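Long-range contacts in dual specificity phosphatase 28 (Homo sapiens, PDB 5Y15), which hydrolyses phosphate esters as an atypical dual-specificity phosphatase, with almost no activity on phosphotyrosine and still less on phosphothreonine: residues Leu47-Ala52 and Ala133-Tyr138; Thr67-Val72 and Ala119-Ser124. The protein carries 2 engineered substitutions. One frame throughout, in Å; residues are numbered along the deposited sequence.

In the fold
After edge strand 40-44 the chain forms strand 47-50, helix 58-63 and strand 66-71, then, past strand 85-88 and helix 100-115, strand 119-123, which runs into the phosphate-binding loop and helix 130-142. Contact 2 (67-72 with 119-124) closes a loop of 46 residues by joining two parallel neighbours in the sheet. Contact 1 (47-52 with 133-138) closes a wider one of 80 residues, bringing helix 130-142 back against strand 47-50, and the smaller loop lies wholly within it. Strand 119-123 sits between strands 47-50 and 66-71, so the two contacts meet there: Phe-48 O faces Val-122 N at 2.8 Å, a probable hydrogen bond, and Cys-135 packs on Val-122.

Contact 1: Leu47-Ala52 and Ala133-Tyr138; sequences LFLGSA and AVCTAY
The ring of Tyr-138, the one flat side chain to meet the partner segment here, is approached obliquely by a methyl of Leu-47, whose CD2 lies 4.2 Å from Tyr-138 CD2. Met-110 and Val-114 of helix 100-115 also pack on this tyrosine. Its hydroxyl is tied by a hydrogen bond to Glu-111 and by a weak one to Arg-143, so the polar end is anchored while Leu-47, Met-110 and Val-114 pack against the side chain. The other methyl of Leu-47 serves a different partner: CD1 is 4.0 Å from Cys-135 SG. In Leu-47 chi1 of 173° carries CG toward the helix, and chi2 of 72° sets CD1 toward Cys-135 and CD2 toward Tyr-138.

Strand 47-50 and helix 130-142 belong to the alpha/beta core of the protein tyrosine phosphatase fold, in which helices pack on the central sheet. The short segments run nearly antiparallel, at 162°, with axes 9.4 Å apart at closest approach. Cys-135 is the main helix residue in the contact: its sulfur lies between the two leucines, 4.1 Å from Leu-49 CB and at a similar distance from Leu-49 CD1. No hydrogen bond crosses the interface; its side-chain contacts are apolar. Cys-135 also touches Val-154 of helix 147-157, while Leu-49 reaches Arg-158 and comes within about 6 Å, side chain to side chain, of the engineered Ser-124 at the active-site position.

Contact 2: Thr67-Val72 and Ala119-Ser124; sequences TLCVNV and ACLVYS. Engineered in segment 119-124: Ser-124 (natural residue Cys).
Val-70 and Val-122 form the apolar centre, side by side on one face of two parallel strands, with Val-70 CB 4.1 Å from Val-122 CG2. The other methyl of Val-122, CG1, meets Val-72 CG2 at 3.9 Å. Toward the start of the strands Leu-68 CD2 rests on Cys-120 SG, and on the reverse face Cys-69 SG lies 4.0 Å from Leu-121 CD2. Between these layers the backbones are joined by alternating bonds: Val-70 N donates to Leu-121 O at 2.6 Å, and Tyr-123 N returns to Val-70 O at 2.9 Å, both nearly straight. Ala-119 O ends the series by accepting from Thr-67 N and, weakly, from Leu-68 N.

Farther out, the Tyr-123 ring folds back over Asn-71. With chi1 at 73° it swings across to the neighbouring strand, where Asn-71 CA sits over one face in a CH-pi contact, 4.1 Å from the ring centroid; Cys-69 CB lies at the ring edge. Amide and ring planes are 29° apart. The polar ends bond elsewhere: Tyr-123 OH to Pro-77 O, Asn-71 OD1 to Ser-73 OG, and Asn-71 ND2 to Gln-76 O and the Glu-86 carboxylate.

Ser-124, engineered in place of the natural cysteine, the inferred phosphocysteine nucleophile, follows the strand into the P-loop beside a bound phosphate, its hydroxyl hydrogen-bonded to Ser-131. Helices 100-115 and 130-142 pack over the valine face through Met-110 and Cys-135, while strands 47-50 and 85-88 flank the pair within the sheet.

Contact 1: Leu47-Ala52 and Ala133-Tyr138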
ATOM      1  N   LEU A  47       1.470  -0.899 -15.453  1.00 35.81           N
ATOM      2  CA  LEU A  47       2.644  -0.821 -14.592  1.00 34.13           C
ATOM      3  C   LEU A  47       3.650   0.180 -15.148  1.00 38.50           C
ATOM      4  O   LEU A  47       4.202  -0.042 -16.230  1.00 37.60           O
ATOM      5  CB  LEU A  47       3.298  -2.200 -14.482  1.00 30.84           C
ATOM      6  CG  LEU A  47       4.623  -2.217 -13.739  1.00 43.10           C
ATOM      7  CD1 LEU A  47       4.354  -1.997 -12.232  1.00 30.21           C
ATOM      8  CD2 LEU A  47       5.389  -3.518 -14.037  1.00 33.19           C
ATOM      9  N   PHE A  48       3.910   1.264 -14.404  1.00 37.10           N
ATOM     10  CA  PHE A  48       4.882   2.287 -14.784  1.00 40.62           C
ATOM     11  C   PHE A  48       5.950   2.463 -13.710  1.00 40.01           C
ATOM     12  O   PHE A  48       5.664   2.392 -12.516  1.00 34.07           O
ATOM     13  CB  PHE A  48       4.227   3.648 -14.999  1.00 39.10           C
ATOM     14  CG  PHE A  48       3.147   3.638 -16.023  1.00 47.78           C
ATOM     15  CD1 PHE A  48       1.858   3.248 -15.682  1.00 41.15           C
ATOM     16  CD2 PHE A  48       3.418   3.999 -17.336  1.00 48.55           C
ATOM     17  CE1 PHE A  48       0.851   3.242 -16.625  1.00 45.55           C
ATOM     18  CE2 PHE A  48       2.411   3.993 -18.293  1.00 44.34           C
ATOM     19  CZ  PHE A  48       1.125   3.613 -17.935  1.00 38.91           C
ATOM     20  N   LEU A  49       7.165   2.764 -14.158  1.00 30.63           N
ATOM     21  CA  LEU A  49       8.313   3.027 -13.315  1.00 38.01           C
ATOM     22  C   LEU A  49       8.690   4.497 -13.478  1.00 50.66           C
ATOM     23  O   LEU A  49       8.525   5.070 -14.558  1.00 41.66           O
ATOM     24  CB  LEU A  49       9.490   2.128 -13.715  1.00 28.66           C
ATOM     25  CG  LEU A  49      10.791   2.205 -12.919  1.00 31.82           C
ATOM     26  CD1 LEU A  49      11.513   0.914 -13.059  1.00 40.41           C
ATOM     27  CD2 LEU A  49      11.705   3.356 -13.340  1.00 37.67           C
ATOM     28  N   GLY A  50       9.184   5.123 -12.406  1.00 39.24           N
ATOM     29  CA  GLY A  50       9.527   6.531 -12.515  1.00 46.10           C
ATOM     30  C   GLY A  50      10.594   7.000 -11.546  1.00 41.41           C
ATOM     31  O   GLY A  50      10.906   6.348 -10.547  1.00 35.86           O
ATOM     32  N   SER A  51      11.132   8.173 -11.844  1.00 39.24           N
ATOM     33  CA  SER A  51      12.126   8.800 -10.983  1.00 45.45           C
ATOM     34  C   SER A  51      11.434   9.865 -10.158  1.00 39.74           C
ATOM     35  O   SER A  51      10.210   9.996 -10.198  1.00 39.48           O
ATOM     36  CB  SER A  51      13.257   9.442 -11.786  1.00 45.30           C
ATOM     37  OG  SER A  51      12.717  10.411 -12.666  1.00 42.91           O
ATOM     38  N   ALA A  52      12.232  10.616  -9.383  1.00 39.62           N
ATOM     39  CA  ALA A  52      11.731  11.697  -8.541  1.00 42.33           C
ATOM     40  C   ALA A  52      10.718  12.539  -9.300  1.00 37.84           C
ATOM     41  O   ALA A  52       9.733  13.012  -8.726  1.00 51.29           O
ATOM     42  CB  ALA A  52      12.872  12.589  -8.015  1.00 47.08           C
ATOM     43  N   ALA A 133      13.620  -2.719  -8.655  1.00 29.07           N
ATOM     44  CA  ALA A 133      13.506  -3.964  -7.906  1.00 33.66           C
ATOM     45  C   ALA A 133      12.049  -4.291  -7.616  1.00 26.18           C
ATOM     46  O   ALA A 133      11.627  -5.438  -7.783  1.00 32.28           O
ATOM     47  CB  ALA A 133      14.299  -3.875  -6.603  1.00 37.47           C
ATOM     48  N   VAL A 134      11.260  -3.295  -7.199  1.00 31.45           N
ATOM     49  CA  VAL A 134       9.847  -3.566  -6.908  1.00 26.42           C
ATOM     50  C   VAL A 134       9.091  -3.949  -8.182  1.00 32.34           C
ATOM     51  O   VAL A 134       8.258  -4.869  -8.176  1.00 28.22           O
ATOM     52  CB  VAL A 134       9.200  -2.359  -6.203  1.00 33.68           C
ATOM     53  CG1 VAL A 134       7.695  -2.550  -6.113  1.00 24.13           C
ATOM     54  CG2 VAL A 134       9.791  -2.173  -4.797  1.00 26.26           C
ATOM     55  N   CYS A 135       9.355  -3.252  -9.296  1.00 33.54           N
ATOM     56  CA  CYS A 135       8.709  -3.640 -10.558  1.00 38.15           C
ATOM     57  C   CYS A 135       9.062  -5.076 -10.938  1.00 32.54           C
ATOM     58  O   CYS A 135       8.195  -5.865 -11.344  1.00 32.13           O
ATOM     59  CB  CYS A 135       9.117  -2.680 -11.677  1.00 24.21           C
ATOM     60  SG  CYS A 135       8.227  -1.136 -11.579  1.00 31.95           S
ATOM     61  N   THR A 136      10.336  -5.436 -10.798  1.00 30.42           N
ATOM     62  CA  THR A 136      10.754  -6.791 -11.117  1.00 25.97           C
ATOM     63  C   THR A 136      10.021  -7.817 -10.259  1.00 40.22           C
ATOM     64  O   THR A 136       9.458  -8.807 -10.773  1.00 34.42           O
ATOM     65  CB  THR A 136      12.257  -6.890 -10.906  1.00 26.65           C
ATOM     66  OG1 THR A 136      12.891  -5.895 -11.706  1.00 34.25           O
ATOM     67  CG2 THR A 136      12.776  -8.251 -11.283  1.00 26.89           C
ATOM     68  N   ALA A 137      10.020  -7.600  -8.942  1.00 27.64           N
ATOM     69  CA  ALA A 137       9.338  -8.526  -8.045  1.00 31.45           C
ATOM     70  C   ALA A 137       7.849  -8.618  -8.374  1.00 29.16           C
ATOM     71  O   ALA A 137       7.233  -9.688  -8.240  1.00 28.23           O
ATOM     72  CB  ALA A 137       9.579  -8.109  -6.589  1.00 29.16           C
ATOM     73  N   TYR A 138       7.240  -7.504  -8.766  1.00 23.87           N
ATOM     74  CA  TYR A 138       5.826  -7.551  -9.099  1.00 29.66           C
ATOM     75  C   TYR A 138       5.598  -8.443 -10.313  1.00 36.03           C
ATOM     76  O   TYR A 138       4.663  -9.259 -10.333  1.00 29.94           O
ATOM     77  CB  TYR A 138       5.263  -6.146  -9.342  1.00 25.32           C
ATOM     78  CG  TYR A 138       3.850  -6.205  -9.880  1.00 28.54           C
ATOM     79  CD1 TYR A 138       2.771  -6.403  -9.028  1.00 26.82           C
ATOM     80  CD2 TYR A 138       3.600  -6.143 -11.247  1.00 35.26           C
ATOM     81  CE1 TYR A 138       1.480  -6.487  -9.514  1.00 30.70           C
ATOM     82  CE2 TYR A 138       2.302  -6.251 -11.750  1.00 33.64           C
ATOM     83  CZ  TYR A 138       1.256  -6.428 -10.881  1.00 30.37           C
ATOM     84  OH  TYR A 138      -0.023  -6.520 -11.379  1.00 38.84           O
TER

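Contact 2: Thr67-Val72 and Ala119-Ser124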
ATOM      1  N   THR A  67      -3.772   4.633 -10.297  1.00 37.38           N
ATOM      2  CA  THR A  67      -4.589   4.694  -9.105  1.00 37.62           C
ATOM      3  C   THR A  67      -3.801   4.334  -7.861  1.00 35.04           C
ATOM      4  O   THR A  67      -4.363   4.374  -6.759  1.00 42.24           O
ATOM      5  CB  THR A  67      -5.792   3.751  -9.234  1.00 46.02           C
ATOM      6  OG1 THR A  67      -5.310   2.430  -9.434  1.00 43.60           O
ATOM      7  CG2 THR A  67      -6.646   4.135 -10.439  1.00 41.45           C
ATOM      8  N   LEU A  68      -2.523   3.982  -8.002  1.00 30.98           N
ATOM      9  CA  LEU A  68      -1.691   3.690  -6.843  1.00 38.21           C
ATOM     10  C   LEU A  68      -0.269   4.099  -7.161  1.00 36.79           C
ATOM     11  O   LEU A  68       0.258   3.694  -8.198  1.00 38.12           O
ATOM     12  CB  LEU A  68      -1.734   2.200  -6.480  1.00 33.71           C
ATOM     13  CG  LEU A  68      -0.763   1.725  -5.395  1.00 40.51           C
ATOM     14  CD1 LEU A  68      -1.237   2.185  -4.036  1.00 36.61           C
ATOM     15  CD2 LEU A  68      -0.562   0.208  -5.410  1.00 27.29           C
ATOM     16  N   CYS A  69       0.333   4.908  -6.288  1.00 35.99           N
ATOM     17  CA  CYS A  69       1.747   5.264  -6.374  1.00 34.98           C
ATOM     18  C   CYS A  69       2.508   4.490  -5.312  1.00 30.17           C
ATOM     19  O   CYS A  69       2.149   4.538  -4.130  1.00 41.79           O
ATOM     20  CB  CYS A  69       1.958   6.773  -6.159  1.00 37.82           C
ATOM     21  SG  CYS A  69       1.174   7.771  -7.435  1.00 49.59           S
ATOM     22  N   VAL A  70       3.574   3.818  -5.714  1.00 30.34           N
ATOM     23  CA  VAL A  70       4.420   3.085  -4.786  1.00 29.46           C
ATOM     24  C   VAL A  70       5.707   3.876  -4.677  1.00 34.12           C
ATOM     25  O   VAL A  70       6.520   3.881  -5.611  1.00 28.00           O
ATOM     26  CB  VAL A  70       4.691   1.645  -5.241  1.00 31.35           C
ATOM     27  CG1 VAL A  70       5.546   0.903  -4.188  1.00 20.72           C
ATOM     28  CG2 VAL A  70       3.370   0.892  -5.514  1.00 26.28           C
ATOM     29  N   ASN A  71       5.897   4.517  -3.526  1.00 29.83           N
ATOM     30  CA  ASN A  71       7.039   5.393  -3.251  1.00 26.61           C
ATOM     31  C   ASN A  71       8.040   4.525  -2.513  1.00 28.71           C
ATOM     32  O   ASN A  71       7.869   4.250  -1.329  1.00 39.26           O
ATOM     33  CB  ASN A  71       6.560   6.586  -2.421  1.00 34.93           C
ATOM     34  CG  ASN A  71       7.662   7.620  -2.095  1.00 36.61           C
ATOM     35  OD1 ASN A  71       8.863   7.396  -2.268  1.00 36.73           O
ATOM     36  ND2 ASN A  71       7.225   8.757  -1.580  1.00 38.05           N
ATOM     37  N   VAL A  72       9.062   4.046  -3.216  1.00 26.35           N
ATOM     38  CA  VAL A  72      10.061   3.151  -2.599  1.00 24.94           C
ATOM     39  C   VAL A  72      11.200   4.036  -2.112  1.00 37.68           C
ATOM     40  O   VAL A  72      12.259   4.172  -2.741  1.00 27.67           O
ATOM     41  CB  VAL A  72      10.530   2.063  -3.570  1.00 28.13           C
ATOM     42  CG1 VAL A  72      11.175   0.903  -2.795  1.00 24.78           C
ATOM     43  CG2 VAL A  72       9.359   1.578  -4.460  1.00 22.75           C
ATOM     44  N   ALA A 119      -3.873   1.500 -12.640  1.00 40.57           N
ATOM     45  CA  ALA A 119      -2.477   1.270 -12.955  1.00 41.89           C
ATOM     46  C   ALA A 119      -1.631   1.703 -11.773  1.00 41.95           C
ATOM     47  O   ALA A 119      -2.050   2.516 -10.955  1.00 42.46           O
ATOM     48  CB  ALA A 119      -2.059   2.046 -14.210  1.00 38.12           C
ATOM     49  N   CYS A 120      -0.419   1.181 -11.702  1.00 46.77           N
ATOM     50  CA  CYS A 120       0.479   1.520 -10.616  1.00 40.98           C
ATOM     51  C   CYS A 120       1.650   2.292 -11.172  1.00 44.59           C
ATOM     52  O   CYS A 120       2.135   2.010 -12.271  1.00 39.97           O
ATOM     53  CB  CYS A 120       1.048   0.296  -9.895  1.00 43.94           C
ATOM     54  SG  CYS A 120      -0.158  -0.840  -9.245  1.00 46.29           S
ATOM     55  N   LEU A 121       2.123   3.237 -10.369  1.00 39.31           N
ATOM     56  CA  LEU A 121       3.378   3.915 -10.623  1.00 35.11           C
ATOM     57  C   LEU A 121       4.291   3.519  -9.475  1.00 32.98           C
ATOM     58  O   LEU A 121       3.939   3.713  -8.309  1.00 38.29           O
ATOM     59  CB  LEU A 121       3.192   5.436 -10.681  1.00 33.04           C
ATOM     60  CG  LEU A 121       4.487   6.173 -10.383  1.00 42.36           C
ATOM     61  CD1 LEU A 121       5.431   6.031 -11.574  1.00 38.97           C
ATOM     62  CD2 LEU A 121       4.272   7.646  -9.967  1.00 51.76           C
ATOM     63  N   VAL A 122       5.419   2.907  -9.798  1.00 29.48           N
ATOM     64  CA  VAL A 122       6.458   2.570  -8.834  1.00 26.81           C
ATOM     65  C   VAL A 122       7.579   3.561  -9.079  1.00 36.85           C
ATOM     66  O   VAL A 122       8.069   3.669 -10.209  1.00 32.56           O
ATOM     67  CB  VAL A 122       6.974   1.134  -9.018  1.00 29.62           C
ATOM     68  CG1 VAL A 122       8.044   0.810  -8.014  1.00 26.96           C
ATOM     69  CG2 VAL A 122       5.838   0.108  -8.917  1.00 30.23           C
ATOM     70  N   TYR A 123       7.994   4.293  -8.045  1.00 39.74           N
ATOM     71  CA  TYR A 123       9.045   5.268  -8.277  1.00 37.83           C
ATOM     72  C   TYR A 123      10.016   5.341  -7.113  1.00 37.13           C
ATOM     73  O   TYR A 123       9.677   5.062  -5.962  1.00 31.11           O
ATOM     74  CB  TYR A 123       8.469   6.644  -8.578  1.00 43.59           C
ATOM     75  CG  TYR A 123       7.870   7.385  -7.411  1.00 48.14           C
ATOM     76  CD1 TYR A 123       6.553   7.172  -7.039  1.00 44.64           C
ATOM     77  CD2 TYR A 123       8.608   8.341  -6.718  1.00 41.28           C
ATOM     78  CE1 TYR A 123       5.993   7.858  -5.980  1.00 41.80           C
ATOM     79  CE2 TYR A 123       8.059   9.041  -5.667  1.00 53.06           C
ATOM     80  CZ  TYR A 123       6.745   8.797  -5.300  1.00 54.29           C
ATOM     81  OH  TYR A 123       6.178   9.493  -4.249  1.00 51.24           O
ATOM     82  N   SER A 124      11.239   5.722  -7.446  1.00 37.02           N
ATOM     83  CA  SER A 124      12.288   5.964  -6.476  1.00 38.07           C
ATOM     84  C   SER A 124      12.976   7.241  -6.925  1.00 37.22           C
ATOM     85  O   SER A 124      12.589   7.848  -7.929  1.00 39.62           O
ATOM     86  CB  SER A 124      13.257   4.778  -6.365  1.00 30.43           C
ATOM     87  OG  SER A 124      13.912   4.537  -7.601  1.00 33.73           O
TER